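Local coordinates for uncharacterized protein (Acinetobacter baumannii, PDB 5D66) that is of unknown function but folds as an ankyrin repeat domain, a scaffold that in many relatives binds other proteins, at residues R183-R186 / E187-K190; L139-A142 / I143-N147. All coordinates share one frame; numbering follows the deposited sequence.

Contact 1: residues R183-R186 / E187-K190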
ATOM      1  N   ARG A 183     -19.068  12.807  13.103  1.00  6.89           N
ATOM      2  CA  ARG A 183     -19.221  11.402  13.372  1.00  7.12           C
ATOM      3  C   ARG A 183     -19.189  11.067  14.853  1.00  7.36           C
ATOM      4  O   ARG A 183     -19.435   9.897  15.216  1.00  7.68           O
ATOM      5  CB  ARG A 183     -18.141  10.643  12.640  1.00  6.55           C
ATOM      6  CG  ARG A 183     -18.379  10.652  11.143  1.00  7.80           C
ATOM      7  CD  ARG A 183     -17.200  10.195  10.348  1.00  7.16           C
ATOM      8  NE  ARG A 183     -17.458  10.233   8.906  1.00  7.28           N
ATOM      9  CZ  ARG A 183     -17.498  11.335   8.173  1.00  7.68           C
ATOM     10  NH1 ARG A 183     -17.214  12.525   8.696  1.00  9.15           N
ATOM     11  NH2 ARG A 183     -17.779  11.235   6.850  1.00  8.11           N
ATOM     12  N   GLY A 184     -18.953  12.036  15.728  1.00  7.64           N
ATOM     13  CA  GLY A 184     -18.894  11.744  17.142  1.00  7.95           C
ATOM     14  C   GLY A 184     -17.705  10.921  17.581  1.00  7.90           C
ATOM     15  O   GLY A 184     -17.763  10.217  18.580  1.00  8.44           O
ATOM     16  N   TYR A 185     -16.603  11.015  16.850  1.00  7.01           N
ATOM     17  CA  TYR A 185     -15.399  10.231  17.165  1.00  6.52           C
ATOM     18  C   TYR A 185     -14.539  10.979  18.174  1.00  6.82           C
ATOM     19  O   TYR A 185     -13.698  11.799  17.806  1.00  8.03           O
ATOM     20  CB  TYR A 185     -14.601   9.965  15.870  1.00  6.66           C
ATOM     21  CG  TYR A 185     -15.273   9.015  14.904  1.00  6.86           C
ATOM     22  CD1 TYR A 185     -16.289   8.155  15.229  1.00  7.40           C
ATOM     23  CD2 TYR A 185     -14.829   9.021  13.583  1.00  6.37           C
ATOM     24  CE1 TYR A 185     -16.807   7.264  14.321  1.00  7.86           C
ATOM     25  CE2 TYR A 185     -15.350   8.132  12.655  1.00  6.97           C
ATOM     26  CZ  TYR A 185     -16.350   7.265  13.006  1.00  7.47           C
ATOM     27  OH  TYR A 185     -16.875   6.365  12.116  1.00  8.87           O
ATOM     28  N   ARG A 186     -14.821  10.756  19.456  1.00  7.56           N
ATOM     29  CA  ARG A 186     -14.298  11.666  20.477  1.00  7.81           C
ATOM     30  C   ARG A 186     -12.811  11.512  20.645  1.00  6.76           C
ATOM     31  O   ARG A 186     -12.070  12.494  20.821  1.00  7.56           O
ATOM     32  CB  ARG A 186     -14.960  11.382  21.815  1.00  7.94           C
ATOM     33  CG  ARG A 186     -16.467  11.543  21.777  1.00  9.62           C
ATOM     34  CD  ARG A 186     -17.071  11.329  23.173  1.00 11.11           C
ATOM     35  NE  ARG A 186     -16.853   9.976  23.658  1.00 10.10           N
ATOM     36  CZ  ARG A 186     -16.750   9.622  24.932  1.00 10.10           C
ATOM     37  NH1 ARG A 186     -16.856  10.508  25.900  1.00 10.80           N
ATOM     38  NH2 ARG A 186     -16.499   8.340  25.271  1.00 10.94           N
ATOM     39  N   GLU A 187     -12.319  10.269  20.580  1.00  6.68           N
ATOM     40  CA  GLU A 187     -10.885   9.987  20.710  1.00  7.56           C
ATOM     41  C   GLU A 187     -10.098  10.630  19.554  1.00  6.96           C
ATOM     42  O   GLU A 187      -9.094  11.328  19.798  1.00  6.86           O
ATOM     43  CB  GLU A 187     -10.608   8.473  20.805  1.00  7.50           C
ATOM     44  CG  GLU A 187     -11.339   7.773  21.894  1.00  8.27           C
ATOM     45  CD  GLU A 187     -12.775   7.336  21.616  1.00  9.20           C
ATOM     46  OE1 GLU A 187     -13.372   7.714  20.563  1.00  8.59           O
ATOM     47  OE2 GLU A 187     -13.395   6.753  22.506  1.00 12.03           O
ATOM     48  N   ILE A 188     -10.566  10.401  18.317  1.00  6.24           N
ATOM     49  CA  ILE A 188      -9.921  10.999  17.176  1.00  6.17           C
ATOM     50  C   ILE A 188      -9.961  12.550  17.249  1.00  6.05           C
ATOM     51  O   ILE A 188      -8.979  13.212  16.944  1.00  6.41           O
ATOM     52  CB  ILE A 188     -10.544  10.473  15.879  1.00  6.20           C
ATOM     53  CG1 ILE A 188     -10.093   9.021  15.693  1.00  7.14           C
ATOM     54  CG2 ILE A 188     -10.177  11.399  14.705  1.00  6.46           C
ATOM     55  CD1 ILE A 188     -10.803   8.266  14.574  1.00  7.67           C
ATOM     56  N   GLU A 189     -11.111  13.136  17.683  1.00  6.77           N
ATOM     57  CA  GLU A 189     -11.182  14.580  17.895  1.00  7.22           C
ATOM     58  C   GLU A 189     -10.082  15.080  18.834  1.00  6.59           C
ATOM     59  O   GLU A 189      -9.426  16.085  18.556  1.00  6.83           O
ATOM     60  CB  GLU A 189     -12.573  14.995  18.346  1.00  8.18           C
ATOM     61  CG  GLU A 189     -12.667  16.464  18.639  1.00 10.46           C
ATOM     62  CD  GLU A 189     -14.003  16.903  19.186  1.00 14.26           C
ATOM     63  OE1 GLU A 189     -14.784  16.016  19.599  1.00 20.49           O
ATOM     64  OE2 GLU A 189     -14.242  18.119  19.271  1.00 18.63           O
ATOM     65  N   LYS A 190      -9.935  14.393  19.952  0.70  6.54           N
ATOM     66  CA  LYS A 190      -8.928  14.824  20.927  0.70  7.27           C
ATOM     67  C   LYS A 190      -7.522  14.718  20.376  0.70  7.04           C
ATOM     68  O   LYS A 190      -6.722  15.639  20.560  0.70  7.47           O
ATOM     69  CB  LYS A 190      -9.060  14.086  22.221  0.70  8.99           C
ATOM     70  CG  LYS A 190     -10.301  14.512  23.025  0.70 11.32           C
ATOM     71  CD  LYS A 190     -10.474  13.803  24.335  0.70 13.85           C
ATOM     72  CE  LYS A 190      -9.753  14.473  25.385  0.70 17.59           C
ATOM     73  NZ  LYS A 190     -10.476  15.710  25.894  0.70 14.41           N
TER
HETATM   74  O   HOH W   1     -13.557  14.948  21.738  1.00 16.63           O
HETATM   75  O   HOH W   2     -16.148   8.342  20.513  1.00 18.65           O
HETATM   76  O   HOH W   3     -15.716   6.355  23.278  1.00 31.99           O
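Tyr185 and Glu189 meet where the last helix pair of this ankyrin repeat domain turns from helix 176-183 into helix 186-194. Gly184 closes the first helix in a Schellman motif with positive phi. Tyr185, next in the chain, is the N-cap residue of the second helix.

Two backbone hydrogen bonds make the first turn. Glu189 N binds Tyr185 O at 2.9 Å and Lys190 N binds Arg186 O at 3.0 Å.

Apolar contact is modest. CB of Tyr185 lies 4.1 Å from CB of Ile188. Ile188 is buried and also packs on Val156 of helix 150-162 and Ile143 of helix 138-144. With CG beside the backbone N (chi1 -69°), the Tyr185 ring extends back over Arg183, whose CB sits 3.6 Å above the plane, over the ring centre.

The charged groups work mostly through water. Glu187 bends back at chi2 (83°), which brings its carboxylate round to the start of the helix. One water accepts from Arg186 N and donates to Glu187 OE1, so this carboxylate reaches the first helical N-H indirectly. Arg186 and Glu187 form no direct salt bridge. Glu187 OE2 is 4.4 Å from Arg186 NH2 and well out of the guanidinium plane; no N-H points at it, so any attraction is probably one of charge alone. A second water links the pair: it accepts from Arg186 NH2 and donates to Glu187 OE2. Glu189 OE2 forms a salt bridge with Arg181 of the preceding helix. Its other oxygen, Glu189 OE1, takes a hydrogen bond of 2.7 Å from a third water, which also donates to Arg186 O.

Contact 2: residues L139-A142 / I143-N147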
ATOM      1  N   LEU A 139      -4.952  10.438   6.495  1.00  4.47           N
ATOM      2  CA  LEU A 139      -5.681  10.895   7.651  1.00  4.65           C
ATOM      3  C   LEU A 139      -7.192  10.988   7.361  1.00  4.47           C
ATOM      4  O   LEU A 139      -8.017  10.494   8.153  1.00  4.87           O
ATOM      5  CB  LEU A 139      -5.127  12.221   8.142  1.00  5.52           C
ATOM      6  CG  LEU A 139      -5.765  12.830   9.386  1.00  5.72           C
ATOM      7  CD1 LEU A 139      -5.647  11.957  10.581  1.00  7.64           C
ATOM      8  CD2 LEU A 139      -5.160  14.179   9.645  1.00  6.61           C
ATOM      9  N   LEU A 140      -7.553  11.633   6.281  1.00  4.69           N
ATOM     10  CA  LEU A 140      -8.965  11.773   5.929  1.00  5.28           C
ATOM     11  C   LEU A 140      -9.603  10.425   5.737  1.00  5.42           C
ATOM     12  O   LEU A 140     -10.721  10.179   6.228  1.00  5.97           O
ATOM     13  CB  LEU A 140      -9.159  12.680   4.735  1.00  5.33           C
ATOM     14  CG  LEU A 140      -8.972  14.159   5.014  1.00  6.28           C
ATOM     15  CD1 LEU A 140      -8.725  14.950   3.752  1.00  6.77           C
ATOM     16  CD2 LEU A 140     -10.192  14.739   5.712  1.00  7.11           C
ATOM     17  N   GLU A 141      -8.967   9.533   4.980  1.00  5.13           N
ATOM     18  CA  GLU A 141      -9.576   8.200   4.804  1.00  6.06           C
ATOM     19  C   GLU A 141      -9.702   7.432   6.100  1.00  5.56           C
ATOM     20  O   GLU A 141     -10.700   6.738   6.291  1.00  6.18           O
ATOM     21  CB  GLU A 141      -8.825   7.386   3.758  1.00  6.11           C
ATOM     22  CG  GLU A 141      -8.951   7.965   2.355  1.00  6.49           C
ATOM     23  CD  GLU A 141      -8.898   6.944   1.216  1.00  8.45           C
ATOM     24  OE1 GLU A 141      -8.973   5.784   1.455  1.00 12.67           O
ATOM     25  OE2 GLU A 141      -8.822   7.356   0.050  1.00 10.35           O
ATOM     26  N   ALA A 142      -8.709   7.503   6.972  1.00  5.76           N
ATOM     27  CA  ALA A 142      -8.822   6.777   8.226  1.00  5.78           C
ATOM     28  C   ALA A 142     -10.028   7.231   9.043  1.00  5.88           C
ATOM     29  O   ALA A 142     -10.670   6.430   9.732  1.00  8.02           O
ATOM     30  CB  ALA A 142      -7.564   6.962   9.027  1.00  5.92           C
ATOM     31  N   ILE A 143     -10.417   8.511   8.906  1.00  5.31           N
ATOM     32  CA  ILE A 143     -11.547   9.058   9.642  1.00  5.48           C
ATOM     33  C   ILE A 143     -12.838   8.726   8.913  1.00  6.04           C
ATOM     34  O   ILE A 143     -13.766   8.175   9.556  1.00  7.22           O
ATOM     35  CB  ILE A 143     -11.384  10.582   9.806  1.00  5.11           C
ATOM     36  CG1 ILE A 143     -10.145  10.912  10.679  1.00  5.64           C
ATOM     37  CG2 ILE A 143     -12.642  11.191  10.453  1.00  6.44           C
ATOM     38  CD1 ILE A 143      -9.728  12.287  10.691  1.00  7.05           C
ATOM     39  N   ILE A 144     -12.920   9.084   7.644  1.00  6.08           N
ATOM     40  CA  ILE A 144     -14.173   8.953   6.883  1.00  6.04           C
ATOM     41  C   ILE A 144     -14.565   7.509   6.620  1.00  6.20           C
ATOM     42  O   ILE A 144     -15.738   7.169   6.660  1.00  7.32           O
ATOM     43  CB  ILE A 144     -14.002   9.692   5.533  1.00  6.56           C
ATOM     44  CG1 ILE A 144     -13.832  11.205   5.771  1.00  7.72           C
ATOM     45  CG2 ILE A 144     -15.156   9.411   4.609  1.00  7.34           C
ATOM     46  CD1 ILE A 144     -13.373  12.003   4.560  1.00  7.97           C
ATOM     47  N   LEU A 145     -13.580   6.661   6.337  1.00  5.85           N
ATOM     48  CA  LEU A 145     -13.815   5.284   5.937  1.00  6.00           C
ATOM     49  C   LEU A 145     -13.561   4.252   7.034  1.00  6.57           C
ATOM     50  O   LEU A 145     -13.791   3.065   6.836  1.00  7.82           O
ATOM     51  CB  LEU A 145     -13.063   4.982   4.631  1.00  6.76           C
ATOM     52  CG  LEU A 145     -13.474   5.859   3.478  1.00  8.80           C
ATOM     53  CD1 LEU A 145     -12.543   5.613   2.295  1.00 10.25           C
ATOM     54  CD2 LEU A 145     -14.949   5.658   3.063  1.00  9.74           C
ATOM     55  N   GLY A 146     -13.064   4.690   8.188  1.00  7.52           N
ATOM     56  CA  GLY A 146     -12.919   3.842   9.337  1.00  7.54           C
ATOM     57  C   GLY A 146     -14.202   3.871  10.157  1.00  7.67           C
ATOM     58  O   GLY A 146     -15.185   4.518   9.776  1.00 10.92           O
ATOM     59  N   ASN A 147     -14.148   3.298  11.334  1.00  7.28           N
ATOM     60  CA  ASN A 147     -15.270   3.268  12.260  1.00  8.73           C
ATOM     61  C   ASN A 147     -14.998   4.008  13.571  1.00  7.50           C
ATOM     62  O   ASN A 147     -15.751   3.879  14.528  1.00  8.54           O
ATOM     63  CB  ASN A 147     -15.686   1.820  12.525  1.00 10.48           C
ATOM     64  CG  ASN A 147     -14.643   1.024  13.295  1.00 11.78           C
ATOM     65  OD1 ASN A 147     -13.595   1.540  13.613  1.00  9.80           O
ATOM     66  ND2 ASN A 147     -14.956  -0.210  13.627  1.00 17.64           N
TER
HETATM   67  O   HOH W   4     -12.554   6.294  11.656  1.00  7.51           O
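Leu139 lies alongside Ile143, one turn further on, and both side chains point the same way. Their CD1 atoms are 4.1 Å apart. CG of Leu139 is anti to its backbone N (chi1 -178°), which swings the isobutyl group along the helix toward Ile143. Both side chains are buried and also touch Leu192 of helix 186-194. Leu139 reaches Val156 and Leu160 of helix 150-162 as well.

Leu140 and Ile144 make a second apolar pair, with CB of Leu140 4.3 Å from CD1 of Ile144. Both pack on His179 of helix 176-183. Glu141 and Leu145 also run side by side. Here the contact is mixed: OE1 of Glu141 is 3.7 Å from the methyl CD1 of Leu145. The other carboxylate oxygen, OE2, is hydrogen-bonded to Asn132 ND2. OE1 of Glu141 is close to a carboxylate oxygen of Glu111, which may raise the affinity of one of the two for a proton.

These residues form the end of helix 138-144, a short helix within an ankyrin repeat array. Its side chains pack on helices 150-162, 176-183 and 186-194. The backbone bonds change as the helix closes. Ile144 N binds Leu140 O at 2.8 Å. Leu145 N follows with a bond to Glu141 O. Gly146 N then makes a weak bond to Ala142 O at 3.3 Å. CA of Gly146 also comes within 3.5 Å of Ala142 O as a CA-H...O contact. A water donates to Ala142 O at 2.7 Å and to Ile143 O at 3.1 Å, at the end of the helix.

How the contacts relate
Contact 2 is a buried contact and contact 1 a surface one, nearer the end of the array. Their centres are about 11 Å apart. Contact 2 covers the end of helix 138-144, and contact 1 the start of helix 186-194. These two helices pack on each other, and helix 150-162 touches side chains of both contacts. The chemistry follows the place. Aliphatic pairs carry most of the side-chain contact in contact 2, while contact 1 adds charged groups linked by water to its backbone bonds. Tyr185 also joins the two: its OH packs against the backbone at Gly146 and Asn147, 3.3 Å from Asn147 C. Arg183 NH2 lies beside CG2 of Ile144.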